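Local coordinates for heme-binding protein A / AI-2 binding protein A (Helicobacter pylori SS1, PDB 6OFQ), which binds short peptides in the periplasm, here the peptide STSA, and probably delivers them to an ABC transporter as its type II substrate-binding protein, at residues S42-A47 with Y55-N60; K131-P136 with N199-L204; N307-L312 with K361-Q366; V336-P341 with A495-L500; D462-L467 with E489-D494. All coordinates share one frame; numbering follows the deposited sequence.

In the fold
Five contacts illustrate how apolar packing runs through a large binding protein, with only interaction 2 adding a settled direct hydrogen bond across its segments. Interactions 1 and 4 are buried, and each sets a loop against a regular element: a helix in 1, a strand in 4. Interactions 3 and 5 are partly buried pairs of antiparallel helices, their packing aliphatic in 3, with a phenyl ring added in 5, and no hydrogen bond across either. Interaction 2, also partly buried, joins two segments without long helix or strand and adds a lysine-carbonyl bond and two bridging waters to tyrosine packing. Interactions 1 and 2 touch each other. Interactions 3, 4 and 5 likewise meet, around the junction of helix 477-494 with strand 497-510, about 13 to 20 Å apart between centres.

Interaction 1 of 5, residues S42-A47 with Y55-N60; sequences SSMDPA and YVATGN
Ser43 meets the helix through its backbone, its O lying 3.9 Å from Thr58 CG2, while its OG accepts from Asp45 N in an ST turn that shapes the loop between strand 32-37 and helix 52-61. Met44 follows. Its chain bends at chi2 (-71°), which brings the thioether back toward the helix and leaves CE 3.9 Å from Ala57 CB. Farther out the same side chain rests on Phe216 and Trp219 of strand 214-220, so it fills the layer between helix and sheet. Asp45 points away from the helix and does local work: OD1 receives Ala47 N from above the carboxylate plane, closing an Asx turn, and OD2 forms a salt bridge with Arg125 of helix 116-127. The two successive turns present Pro46 to the helix. Its ring crosses Thr58 at a slant, with CB 3.7 Å from Thr58 OG1, and the same CB packs 3.6 Å from Tyr55 CE1. Beyond that carbon the chemistry becomes polar, because Pro46 O sits in the plane of the Tyr55 ring, at its edge. Tyr55 OH is 3.2 Å from Pro46 O, and Val49 O, a weak partner, is a second possible acceptor for the same hydroxyl proton.

Interaction 2 of 5, residues K131-P136 with N199-L204; sequences KRYYSP and NKKDEL
The Tyr133 ring carries Lys201 on one face, with CD 3.9 Å above the plane and displaced toward the rim, a CH-pi contact between a loop and a short 3-10 segment, 201-204. The neighbouring Tyr134 ring receives Tyr133 CD2 over the centre of one face and water 1 at its edge. Leu204 completes the apolar patch: its CD2 is 3.5 Å from Tyr133 CE2 and equally close to Tyr134 OH. Both phenols find their polar partners elsewhere, Tyr133 OH at Ala192 O and Tyr134 OH at Asp45 OD2.

Both backbones have a marked local shape. A Schellman motif with Asn199 as its C-prime residue ends helix 189-197 just before the 3-10 turn. In segment 131-136, Tyr133 has positive phi (82°) and forms the centre of a classic gamma turn, closed by a weak bond from Tyr134 N to Arg132 O. Arg132 braces that loop from within, NH2 donating to Ser135 O and NE to Tyr134 O.

Water 1 bridges Ser135 N and Asp202 OD1, while water 2 joins Ser135 OG to Lys201 NZ. The lysine chain, bent at chi3 (-59°), passes over the ring to the carbonyl, where Lys201 NZ donates to Tyr133 O at 2.7 Å, almost straight in line with the C=O bond (176°).

Interaction 3 of 5, residues N307-L312 with K361-Q366; sequences NPLVRL and KELLKQ
Leu309 and Leu363 adopt nearly the same first torsion, -71° and -73°, each placing CG opposite its own carbonyl carbon. Coming from helices that run in opposite directions, the two side chains then cross at about a right angle, and their CD2 methyls meet at 3.9 Å. The other branches reach along the groove in different directions. Leu309 CD1 lies 3.9 Å from Gln366 CB, whereas Leu363 CD1 covers Leu312 CB at 4.0 Å. The backbone itself comes close here, Leu309 O being 3.8 Å from Leu363 CB. On the deeper flank Val310 CG2 touches Leu364 CD2 at 4.0 Å.

This is antiparallel helix packing without a hydrogen bond across it; the short axes approach to 8.3 Å with a crossing angle of -164°. Polar groups work within their own helices. Asn307 is the N-cap of helix 308-317, its OD1 accepting from Leu309 N, and near the end of the other helix Glu362 OE2, through its anti lone pair, accepts from Gln366 NE2 close to the plane of the Gln366 amide.

Leu363 continues onto Ala313 and His316 of helix 308-317, and Leu364 also rests on Ile398. From the far side of helix 308-317, Arg311 donates to the carbonyl of Asp494, tying this outlying pair to the end of helix 477-494 just before strand 497-510.

Interaction 4 of 5, residues V336-P341 with A495-L500; sequences VNPFPP and APYVPL
The backbones of Val336 and Pro499 make the closest approach, 6.2 Å between their CA atoms, as the loop leaving strand 332-334 swings past the beginning of strand 497-510 without a hydrogen bond between the two segments. Val336 takes part chiefly through its O, which lies 4.1 Å from Pro499 CG.

Tyr497 carries most of the remaining contact. Its chi1 of 74° sets the ring between the backbone N and the carbonyl carbon, directing the phenol at the Asn337-Pro338 peptide. The oxygen meets that peptide and the proline ring together: Tyr497 OH is 3.6 Å from Asn337 C and likewise 3.6 Å from Pro338 CG. The proline and the tyrosine side chains cross at about a right angle. Two residues on in the same strand, Pro499 places CD 3.9 Å above the Tyr497 ring plane, over the centre of one face.

The surroundings are strongly aromatic. Trp295 meets Tyr497 edge-to-face and Trp443 meets it with planes inclined at about 50°, while Pro338 also packs on Trp443 and Leu439 of helix 436-443. Polar groups of the loop are served nearby: Tyr502 OH hydrogen-bonds with Val336 N and Asn337 O, and Asn337 ND2 donates to Asn347 O.

Shape therefore governs this junction between loop and sheet. Pro338 N stands 3.5 Å from Tyr497 OH but has no hydrogen to offer, and with no hydrogen bond formed across the segments this buried contact rests on van der Waals packing.

Interaction 5 of 5, residues D462-L467 with E489-D494; sequences DAFSDL and EIIHKD
Ile490 occupies the middle of the contact and uses two branches. Its CD1 reaches between neighbouring turns of the opposite helix, 3.6 Å from Leu467 CD1 and 4.0 Å from Ala463 CB, while its CG2 lies 4.0 Å from Phe464 CB. Ile491 takes the aromatic end of the same residue: Phe464 CE1 is 3.7 Å from Ile491 CB and 3.9 Å from Ile491 CG2. With chi1 at 173°, opposite the backbone N, the phenyl ring leans obliquely against this branched side chain.

The helices that present these groups, 462-473 and 477-494, follow each other closely in sequence and form an alpha-alpha hairpin. Their short axes pass 9.6 Å apart with a crossing angle of -156°.

A second shell also packs on the ring. Tyr459 meets Phe464 with ring planes at about 60°, and Leu439 and Trp443 of helix 436-443 pack on it as well; Trp443 also touches Ile491. At the start of helix 462-473, Ser461 OG accepts from Phe464 N. Asp494 has two partners, one on each carboxylate oxygen: its OD1 is in a salt bridge with Lys493 NZ at 2.7 Å and its OD2 is hydrogen-bonded to Tyr459 OH, which ties the end of one helix to the residue flanking the phenyl ring.

Across the interface itself no polar bond forms. Cohesion between these segments comes from apolar contacts, and the Lys493-Asp494 salt bridge lies within helix 477-494 and does not cross between the two.

Interaction 1 of 5, residues S42-A47 with Y55-N60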
# COMPACT_ATOMS: atom_id res chain seq x y z
N SER A 42 -11.92 0.24 -3.45
CA SER A 42 -12.50 1.50 -3.83
C SER A 42 -12.50 1.72 -5.35
O SER A 42 -13.17 2.66 -5.82
CB SER A 42 -11.77 2.66 -3.12
OG SER A 42 -12.07 2.67 -1.72
N SER A 43 -11.83 0.88 -6.11
CA SER A 43 -11.77 1.05 -7.57
C SER A 43 -11.29 -0.29 -8.13
O SER A 43 -10.61 -1.08 -7.41
CB SER A 43 -10.84 2.19 -7.98
OG SER A 43 -10.94 2.44 -9.40
N MET A 44 -11.49 -0.47 -9.43
CA MET A 44 -10.83 -1.49 -10.22
C MET A 44 -9.73 -0.93 -11.16
O MET A 44 -9.16 -1.70 -11.91
CB MET A 44 -11.85 -2.30 -11.03
CG MET A 44 -12.72 -3.12 -10.08
SD MET A 44 -11.84 -4.50 -9.31
CE MET A 44 -12.93 -4.77 -7.91
N ASP A 45 -9.46 0.35 -11.06
CA ASP A 45 -8.29 0.97 -11.74
C ASP A 45 -7.28 1.31 -10.65
O ASP A 45 -7.47 2.26 -9.90
CB ASP A 45 -8.70 2.22 -12.53
CG ASP A 45 -7.55 2.90 -13.23
OD1 ASP A 45 -6.36 2.56 -13.01
OD2 ASP A 45 -7.79 3.74 -14.13
N PRO A 46 -6.19 0.53 -10.55
CA PRO A 46 -5.26 0.71 -9.43
C PRO A 46 -4.51 2.01 -9.43
O PRO A 46 -3.97 2.39 -8.38
CB PRO A 46 -4.31 -0.47 -9.55
CG PRO A 46 -4.34 -0.71 -10.99
CD PRO A 46 -5.73 -0.51 -11.47
N ALA A 47 -4.45 2.71 -10.58
CA ALA A 47 -3.86 4.02 -10.62
C ALA A 47 -4.67 5.09 -9.91
O ALA A 47 -4.10 6.10 -9.56
CB ALA A 47 -3.48 4.49 -12.01
N TYR A 55 -6.12 -3.17 -3.78
CA TYR A 55 -5.17 -3.99 -4.53
C TYR A 55 -5.35 -5.48 -4.38
O TYR A 55 -4.75 -6.20 -5.19
CB TYR A 55 -3.72 -3.54 -4.24
CG TYR A 55 -3.42 -2.12 -4.66
CD1 TYR A 55 -4.10 -1.43 -5.65
CD2 TYR A 55 -2.31 -1.44 -4.07
CE1 TYR A 55 -3.73 -0.15 -5.98
CE2 TYR A 55 -1.92 -0.20 -4.44
CZ TYR A 55 -2.64 0.48 -5.39
OH TYR A 55 -2.22 1.73 -5.82
N VAL A 56 -6.13 -5.91 -3.38
CA VAL A 56 -6.45 -7.33 -3.34
C VAL A 56 -7.01 -7.81 -4.67
O VAL A 56 -6.52 -8.81 -5.23
CB VAL A 56 -7.43 -7.64 -2.19
CG1 VAL A 56 -7.85 -9.11 -2.26
CG2 VAL A 56 -6.86 -7.29 -0.83
N ALA A 57 -8.00 -7.12 -5.20
CA ALA A 57 -8.53 -7.51 -6.51
C ALA A 57 -7.63 -7.14 -7.70
O ALA A 57 -7.29 -8.01 -8.51
CB ALA A 57 -9.92 -6.95 -6.75
N THR A 58 -7.17 -5.89 -7.71
CA THR A 58 -6.50 -5.44 -8.93
C THR A 58 -5.16 -6.13 -9.15
O THR A 58 -4.75 -6.38 -10.28
CB THR A 58 -6.33 -3.91 -8.94
OG1 THR A 58 -5.43 -3.54 -7.88
CG2 THR A 58 -7.60 -3.16 -8.81
N GLY A 59 -4.47 -6.49 -8.06
CA GLY A 59 -3.20 -7.19 -8.17
C GLY A 59 -3.28 -8.55 -8.82
O GLY A 59 -2.28 -9.09 -9.32
N ASN A 60 -4.46 -9.18 -8.78
CA ASN A 60 -4.68 -10.45 -9.43
C ASN A 60 -5.13 -10.31 -10.92
O ASN A 60 -4.99 -11.28 -11.66
CB ASN A 60 -5.78 -11.17 -8.65
CG ASN A 60 -5.26 -11.80 -7.38
OD1 ASN A 60 -4.57 -12.81 -7.45
ND2 ASN A 60 -5.57 -11.22 -6.22

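Interaction 2 of 5, residues K131-P136 with N199-L204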
# COMPACT_ATOMS: atom_id res chain seq x y z
N LYS A 131 -4.41 13.67 -21.59
CA LYS A 131 -4.65 12.27 -21.83
C LYS A 131 -5.20 11.59 -20.57
O LYS A 131 -5.31 10.37 -20.56
CB LYS A 131 -3.34 11.59 -22.27
CG LYS A 131 -2.90 12.03 -23.68
CD LYS A 131 -1.62 11.32 -24.05
CE LYS A 131 -1.36 11.46 -25.56
NZ LYS A 131 0.00 10.96 -25.96
N ARG A 132 -5.67 12.37 -19.60
CA ARG A 132 -6.19 11.81 -18.36
C ARG A 132 -7.25 10.72 -18.52
O ARG A 132 -7.45 9.90 -17.59
CB ARG A 132 -6.72 12.95 -17.48
CG ARG A 132 -7.85 12.64 -16.53
CD ARG A 132 -8.45 13.96 -16.08
NE ARG A 132 -9.52 13.60 -15.18
CZ ARG A 132 -9.39 13.40 -13.88
NH1 ARG A 132 -8.21 13.56 -13.29
NH2 ARG A 132 -10.43 13.05 -13.15
N TYR A 133 -8.01 10.80 -19.62
CA TYR A 133 -9.05 9.85 -20.02
C TYR A 133 -10.36 10.12 -19.30
O TYR A 133 -11.38 10.46 -19.94
CB TYR A 133 -8.60 8.39 -19.89
CG TYR A 133 -9.63 7.40 -20.34
CD1 TYR A 133 -9.75 7.10 -21.70
CD2 TYR A 133 -10.46 6.76 -19.41
CE1 TYR A 133 -10.70 6.16 -22.12
CE2 TYR A 133 -11.43 5.84 -19.82
CZ TYR A 133 -11.55 5.58 -21.19
OH TYR A 133 -12.41 4.60 -21.61
N TYR A 134 -10.36 9.97 -17.98
CA TYR A 134 -11.52 10.21 -17.15
C TYR A 134 -11.90 11.69 -17.22
O TYR A 134 -11.09 12.56 -17.42
CB TYR A 134 -11.28 9.82 -15.71
CG TYR A 134 -10.97 8.34 -15.59
CD1 TYR A 134 -11.95 7.40 -15.75
CD2 TYR A 134 -9.73 7.91 -15.17
CE1 TYR A 134 -11.74 6.04 -15.62
CE2 TYR A 134 -9.47 6.54 -15.09
CZ TYR A 134 -10.48 5.62 -15.21
OH TYR A 134 -10.25 4.29 -15.10
N SER A 135 -13.20 11.91 -17.09
CA SER A 135 -13.70 13.27 -17.00
C SER A 135 -13.12 14.01 -15.84
O SER A 135 -12.75 13.39 -14.83
CB SER A 135 -15.22 13.27 -16.76
OG SER A 135 -15.73 12.84 -18.00
N PRO A 136 -13.06 15.33 -15.97
CA PRO A 136 -12.77 16.07 -14.75
C PRO A 136 -13.71 15.64 -13.60
O PRO A 136 -14.88 15.28 -13.75
CB PRO A 136 -12.89 17.54 -15.20
CG PRO A 136 -12.79 17.51 -16.69
CD PRO A 136 -13.42 16.21 -17.11
N ASN A 199 -19.37 6.21 -24.61
CA ASN A 199 -19.69 7.06 -23.49
C ASN A 199 -19.79 6.32 -22.16
O ASN A 199 -20.64 6.58 -21.32
CB ASN A 199 -21.01 7.79 -23.77
CG ASN A 199 -20.97 9.24 -23.34
OD1 ASN A 199 -21.63 9.63 -22.38
ND2 ASN A 199 -20.18 10.05 -24.05
N LYS A 200 -18.83 5.44 -21.90
CA LYS A 200 -18.83 4.64 -20.68
C LYS A 200 -17.42 4.65 -20.04
O LYS A 200 -17.04 3.65 -19.40
CB LYS A 200 -19.28 3.20 -20.96
CG LYS A 200 -20.76 3.02 -21.32
CD LYS A 200 -21.58 3.31 -20.08
CE LYS A 200 -23.08 3.20 -20.28
NZ LYS A 200 -23.73 3.31 -18.94
N LYS A 201 -16.75 5.80 -20.09
CA LYS A 201 -15.33 5.82 -19.67
C LYS A 201 -15.20 5.48 -18.18
O LYS A 201 -14.21 4.87 -17.80
CB LYS A 201 -14.68 7.17 -19.86
CG LYS A 201 -14.51 7.54 -21.32
CD LYS A 201 -13.69 8.78 -21.63
CE LYS A 201 -14.35 9.95 -20.95
NZ LYS A 201 -13.68 11.27 -21.15
N ASP A 202 -16.13 5.85 -17.33
CA ASP A 202 -16.00 5.46 -15.93
C ASP A 202 -15.99 3.96 -15.70
O ASP A 202 -15.53 3.50 -14.64
CB ASP A 202 -17.08 6.12 -15.09
CG ASP A 202 -16.83 7.61 -14.90
OD1 ASP A 202 -15.67 8.08 -14.85
OD2 ASP A 202 -17.85 8.31 -14.67
N GLU A 203 -16.47 3.18 -16.65
CA GLU A 203 -16.46 1.76 -16.50
C GLU A 203 -15.05 1.13 -16.55
O GLU A 203 -14.84 -0.02 -16.16
CB GLU A 203 -17.35 1.04 -17.51
CG GLU A 203 -18.84 1.25 -17.22
CD GLU A 203 -19.74 0.33 -18.02
OE1 GLU A 203 -20.95 0.63 -17.88
OE2 GLU A 203 -19.34 -0.57 -18.79
N LEU A 204 -14.07 1.91 -17.02
CA LEU A 204 -12.67 1.42 -17.02
C LEU A 204 -12.24 1.10 -15.59
O LEU A 204 -11.39 0.21 -15.41
CB LEU A 204 -11.76 2.48 -17.63
CG LEU A 204 -10.29 2.04 -17.94
CD1 LEU A 204 -10.28 0.90 -18.96
CD2 LEU A 204 -9.50 3.28 -18.36
O HOH W 1 -14.94 9.59 -17.15
O HOH W 2 -15.32 13.37 -20.60

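Interaction 3 of 5, residues N307-L312 with K361-Q366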
# COMPACT_ATOMS: atom_id res chain seq x y z
N ASN A 307 3.72 23.21 15.95
CA ASN A 307 4.72 23.54 16.97
C ASN A 307 5.44 22.25 17.33
O ASN A 307 4.84 21.36 17.97
CB ASN A 307 4.02 24.15 18.16
CG ASN A 307 5.01 24.67 19.20
OD1 ASN A 307 6.07 24.14 19.38
ND2 ASN A 307 4.67 25.79 19.81
N PRO A 308 6.73 22.10 17.02
CA PRO A 308 7.49 20.92 17.34
C PRO A 308 7.37 20.54 18.81
O PRO A 308 7.44 19.38 19.16
CB PRO A 308 8.96 21.25 16.97
CG PRO A 308 8.80 22.40 16.06
CD PRO A 308 7.54 23.13 16.33
N LEU A 309 7.29 21.52 19.71
CA LEU A 309 7.30 21.18 21.14
C LEU A 309 5.99 20.49 21.50
O LEU A 309 5.99 19.61 22.37
CB LEU A 309 7.43 22.41 22.01
CG LEU A 309 8.80 23.08 22.00
CD1 LEU A 309 8.89 24.15 23.06
CD2 LEU A 309 10.02 22.17 22.01
N VAL A 310 4.90 20.88 20.85
CA VAL A 310 3.64 20.17 21.04
C VAL A 310 3.74 18.73 20.58
O VAL A 310 3.28 17.74 21.23
CB VAL A 310 2.46 20.90 20.40
CG1 VAL A 310 1.21 20.02 20.46
CG2 VAL A 310 2.14 22.22 21.11
N ARG A 311 4.33 18.60 19.39
CA ARG A 311 4.53 17.26 18.84
C ARG A 311 5.33 16.36 19.76
O ARG A 311 5.03 15.16 19.94
CB ARG A 311 5.04 17.33 17.41
CG ARG A 311 4.19 18.09 16.44
CD ARG A 311 4.59 17.88 15.00
NE ARG A 311 5.95 18.25 14.67
CZ ARG A 311 6.30 19.36 14.04
NH1 ARG A 311 5.48 20.35 13.79
NH2 ARG A 311 7.58 19.51 13.78
N LEU A 312 6.44 16.91 20.23
CA LEU A 312 7.27 16.17 21.13
C LEU A 312 6.53 15.81 22.41
O LEU A 312 6.66 14.70 22.89
CB LEU A 312 8.58 16.93 21.42
CG LEU A 312 9.53 17.04 20.25
CD1 LEU A 312 10.59 18.08 20.53
CD2 LEU A 312 10.23 15.72 19.98
N LYS A 361 4.33 17.12 29.93
CA LYS A 361 3.67 18.30 30.47
C LYS A 361 4.54 19.56 30.41
O LYS A 361 4.00 20.61 30.12
CB LYS A 361 3.26 18.01 31.93
CG LYS A 361 2.14 17.02 32.16
CD LYS A 361 2.04 16.57 33.62
CE LYS A 361 0.73 15.80 33.77
NZ LYS A 361 0.70 15.26 35.17
N GLU A 362 5.81 19.41 30.73
CA GLU A 362 6.79 20.49 30.66
C GLU A 362 6.87 21.07 29.24
O GLU A 362 6.82 22.27 29.03
CB GLU A 362 8.16 20.02 31.13
CG GLU A 362 9.23 21.11 31.12
CD GLU A 362 8.85 22.38 31.88
OE1 GLU A 362 8.12 22.34 32.90
OE2 GLU A 362 9.33 23.43 31.43
N LEU A 363 6.96 20.19 28.25
CA LEU A 363 6.97 20.65 26.86
C LEU A 363 5.78 21.48 26.48
O LEU A 363 5.88 22.47 25.75
CB LEU A 363 7.20 19.44 25.94
CG LEU A 363 8.62 18.92 25.97
CD1 LEU A 363 8.67 17.53 25.39
CD2 LEU A 363 9.55 19.78 25.09
N LEU A 364 4.60 21.01 26.84
CA LEU A 364 3.42 21.83 26.65
C LEU A 364 3.38 23.16 27.36
O LEU A 364 2.93 24.10 26.71
CB LEU A 364 2.13 21.08 27.05
CG LEU A 364 1.57 20.01 26.15
CD1 LEU A 364 0.19 19.58 26.64
CD2 LEU A 364 1.45 20.59 24.75
N LYS A 365 3.93 23.22 28.57
CA LYS A 365 4.11 24.51 29.24
C LYS A 365 5.04 25.38 28.40
O LYS A 365 4.76 26.56 28.19
CB LYS A 365 4.69 24.38 30.64
CG LYS A 365 3.72 23.77 31.62
CD LYS A 365 4.25 23.92 33.04
CE LYS A 365 3.24 23.33 34.02
NZ LYS A 365 3.99 22.59 35.06
N GLN A 366 6.15 24.79 27.97
CA GLN A 366 7.12 25.58 27.17
C GLN A 366 6.57 26.12 25.87
O GLN A 366 6.88 27.24 25.41
CB GLN A 366 8.34 24.73 26.91
CG GLN A 366 9.13 24.56 28.21
CD GLN A 366 10.48 23.95 27.99
OE1 GLN A 366 10.96 23.86 26.85
NE2 GLN A 366 11.11 23.48 29.07

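Interaction 4 of 5, residues V336-P341 with A495-L500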
# COMPACT_ATOMS: atom_id res chain seq x y z
N VAL A 336 10.25 3.07 15.56
CA VAL A 336 11.26 4.10 15.79
C VAL A 336 11.39 4.96 14.53
O VAL A 336 11.12 6.15 14.59
CB VAL A 336 12.60 3.47 16.16
CG1 VAL A 336 13.61 4.57 16.43
CG2 VAL A 336 12.42 2.62 17.44
N ASN A 337 11.78 4.40 13.40
CA ASN A 337 11.90 5.09 12.11
C ASN A 337 10.65 4.93 11.27
O ASN A 337 9.78 4.07 11.53
CB ASN A 337 13.13 4.57 11.34
CG ASN A 337 14.41 4.73 12.16
OD1 ASN A 337 14.71 5.88 12.54
ND2 ASN A 337 15.09 3.63 12.50
N PRO A 338 10.52 5.68 10.17
CA PRO A 338 9.28 5.61 9.39
C PRO A 338 9.01 4.30 8.68
O PRO A 338 7.88 4.08 8.28
CB PRO A 338 9.39 6.72 8.37
CG PRO A 338 10.33 7.69 9.03
CD PRO A 338 11.35 6.84 9.77
N PHE A 339 10.01 3.44 8.54
CA PHE A 339 9.89 2.15 7.85
C PHE A 339 10.46 1.04 8.74
O PHE A 339 11.29 1.32 9.61
CB PHE A 339 10.53 2.21 6.47
CG PHE A 339 12.00 2.47 6.50
CD1 PHE A 339 12.52 3.74 6.39
CD2 PHE A 339 12.91 1.43 6.46
CE1 PHE A 339 13.90 3.94 6.38
CE2 PHE A 339 14.27 1.61 6.47
CZ PHE A 339 14.79 2.86 6.37
N PRO A 340 10.08 -0.21 8.50
CA PRO A 340 10.45 -1.30 9.41
C PRO A 340 11.87 -1.81 9.16
O PRO A 340 12.41 -1.67 8.05
CB PRO A 340 9.39 -2.35 9.14
CG PRO A 340 9.01 -2.14 7.71
CD PRO A 340 9.02 -0.63 7.57
N PRO A 341 12.43 -2.50 10.16
CA PRO A 341 13.81 -2.98 10.11
C PRO A 341 14.02 -4.17 9.18
O PRO A 341 15.18 -4.55 8.99
CB PRO A 341 14.15 -3.29 11.57
CG PRO A 341 12.88 -3.45 12.23
CD PRO A 341 11.88 -2.61 11.53
N ALA A 495 9.94 15.22 14.59
CA ALA A 495 8.75 14.55 15.14
C ALA A 495 7.43 14.95 14.53
O ALA A 495 6.49 15.36 15.24
CB ALA A 495 8.72 14.73 16.67
N PRO A 496 7.29 14.91 13.20
CA PRO A 496 6.04 15.30 12.56
C PRO A 496 4.94 14.27 12.67
O PRO A 496 4.01 14.30 11.86
CB PRO A 496 6.45 15.50 11.12
CG PRO A 496 7.43 14.40 10.96
CD PRO A 496 8.27 14.48 12.20
N TYR A 497 5.00 13.39 13.67
CA TYR A 497 4.11 12.25 13.77
C TYR A 497 4.35 11.55 15.10
O TYR A 497 5.28 11.95 15.81
CB TYR A 497 4.34 11.24 12.64
CG TYR A 497 5.52 10.34 12.63
CD1 TYR A 497 6.81 10.83 12.62
CD2 TYR A 497 5.31 9.00 12.46
CE1 TYR A 497 7.92 9.98 12.49
CE2 TYR A 497 6.37 8.13 12.40
CZ TYR A 497 7.64 8.64 12.30
OH TYR A 497 8.69 7.75 12.25
N VAL A 498 3.54 10.56 15.46
CA VAL A 498 3.88 9.69 16.56
C VAL A 498 4.07 8.27 15.99
O VAL A 498 3.08 7.61 15.62
CB VAL A 498 2.81 9.62 17.62
CG1 VAL A 498 3.32 8.80 18.77
CG2 VAL A 498 2.38 11.00 18.11
N PRO A 499 5.28 7.74 15.94
CA PRO A 499 5.48 6.33 15.54
C PRO A 499 4.83 5.40 16.55
O PRO A 499 4.94 5.63 17.77
CB PRO A 499 6.99 6.14 15.54
CG PRO A 499 7.56 7.29 16.22
CD PRO A 499 6.57 8.40 16.26
N LEU A 500 4.11 4.38 16.08
CA LEU A 500 3.48 3.45 17.05
C LEU A 500 4.11 2.06 16.89
O LEU A 500 4.90 1.61 17.75
CB LEU A 500 1.96 3.42 16.85
CG LEU A 500 1.26 4.73 17.19
CD1 LEU A 500 -0.15 4.62 16.73
CD2 LEU A 500 1.33 5.00 18.68

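Interaction 5 of 5, residues D462-L467 with E489-D494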
# COMPACT_ATOMS: atom_id res chain seq x y z
N ASP A 462 12.93 20.84 3.83
CA ASP A 462 13.92 20.85 2.76
C ASP A 462 15.15 19.99 3.03
O ASP A 462 15.63 19.23 2.19
CB ASP A 462 14.44 22.25 2.44
CG ASP A 462 13.45 23.03 1.60
OD1 ASP A 462 12.87 22.43 0.66
OD2 ASP A 462 13.36 24.22 1.98
N ALA A 463 15.65 20.05 4.26
CA ALA A 463 16.83 19.29 4.61
C ALA A 463 16.58 17.78 4.46
O ALA A 463 17.39 16.99 3.95
CB ALA A 463 17.29 19.69 6.01
N PHE A 464 15.39 17.33 4.88
CA PHE A 464 15.02 15.91 4.84
C PHE A 464 14.83 15.57 3.37
O PHE A 464 15.40 14.56 2.87
CB PHE A 464 13.72 15.71 5.60
CG PHE A 464 13.12 14.35 5.51
CD1 PHE A 464 13.62 13.34 6.32
CD2 PHE A 464 12.05 14.11 4.68
CE1 PHE A 464 13.07 12.09 6.26
CE2 PHE A 464 11.42 12.89 4.68
CZ PHE A 464 11.97 11.89 5.45
N SER A 465 14.03 16.35 2.66
CA SER A 465 13.69 16.03 1.28
C SER A 465 14.89 16.07 0.33
O SER A 465 15.05 15.12 -0.46
CB SER A 465 12.59 16.94 0.77
OG SER A 465 11.36 16.77 1.46
N ASP A 466 15.84 16.95 0.64
CA ASP A 466 17.02 17.06 -0.22
C ASP A 466 17.88 15.81 -0.08
O ASP A 466 18.50 15.31 -1.05
CB ASP A 466 17.85 18.28 0.10
CG ASP A 466 17.23 19.61 -0.39
OD1 ASP A 466 16.27 19.56 -1.16
OD2 ASP A 466 17.73 20.65 0.12
N LEU A 467 17.96 15.24 1.13
CA LEU A 467 18.71 13.99 1.29
C LEU A 467 18.06 12.86 0.55
O LEU A 467 18.76 12.02 -0.05
CB LEU A 467 18.80 13.59 2.76
CG LEU A 467 19.78 14.41 3.61
CD1 LEU A 467 19.54 14.26 5.11
CD2 LEU A 467 21.20 14.04 3.32
N GLU A 489 17.55 10.65 10.99
CA GLU A 489 17.80 11.57 12.09
C GLU A 489 16.96 12.84 12.09
O GLU A 489 16.48 13.34 13.11
CB GLU A 489 19.29 11.98 12.14
CG GLU A 489 20.26 10.85 12.35
CD GLU A 489 21.69 11.36 12.22
OE1 GLU A 489 22.05 12.51 11.81
OE2 GLU A 489 22.52 10.48 12.47
N ILE A 490 16.84 13.43 10.90
CA ILE A 490 16.14 14.71 10.73
C ILE A 490 14.67 14.50 11.08
O ILE A 490 14.09 15.30 11.83
CB ILE A 490 16.32 15.32 9.33
CG1 ILE A 490 17.82 15.72 9.16
CG2 ILE A 490 15.40 16.51 9.14
CD1 ILE A 490 18.06 16.15 7.76
N ILE A 491 14.01 13.49 10.52
CA ILE A 491 12.58 13.35 10.77
C ILE A 491 12.35 12.96 12.24
O ILE A 491 11.38 13.43 12.84
CB ILE A 491 11.92 12.36 9.78
CG1 ILE A 491 10.39 12.38 9.92
CG2 ILE A 491 12.47 10.96 9.92
CD1 ILE A 491 9.60 11.69 8.85
N HIS A 492 13.22 12.17 12.85
CA HIS A 492 13.15 11.94 14.29
C HIS A 492 13.20 13.23 15.11
O HIS A 492 12.39 13.46 16.02
CB HIS A 492 14.21 10.99 14.75
CG HIS A 492 14.21 10.74 16.22
ND1 HIS A 492 13.34 9.87 16.85
CD2 HIS A 492 15.04 11.21 17.17
CE1 HIS A 492 13.67 9.80 18.13
NE2 HIS A 492 14.73 10.56 18.34
N LYS A 493 14.17 14.07 14.77
CA LYS A 493 14.24 15.37 15.44
C LYS A 493 13.04 16.25 15.27
O LYS A 493 12.61 16.92 16.23
CB LYS A 493 15.52 16.10 14.94
CG LYS A 493 15.68 17.56 15.32
CD LYS A 493 16.60 18.36 14.40
CE LYS A 493 16.10 18.61 12.97
NZ LYS A 493 15.32 19.81 12.51
N ASP A 494 12.46 16.25 14.08
CA ASP A 494 11.29 17.07 13.83
C ASP A 494 9.96 16.50 14.36
O ASP A 494 9.00 17.25 14.55
CB ASP A 494 11.12 17.37 12.32
CG ASP A 494 12.19 18.22 11.72
OD1 ASP A 494 12.76 19.02 12.49
OD2 ASP A 494 12.36 18.21 10.49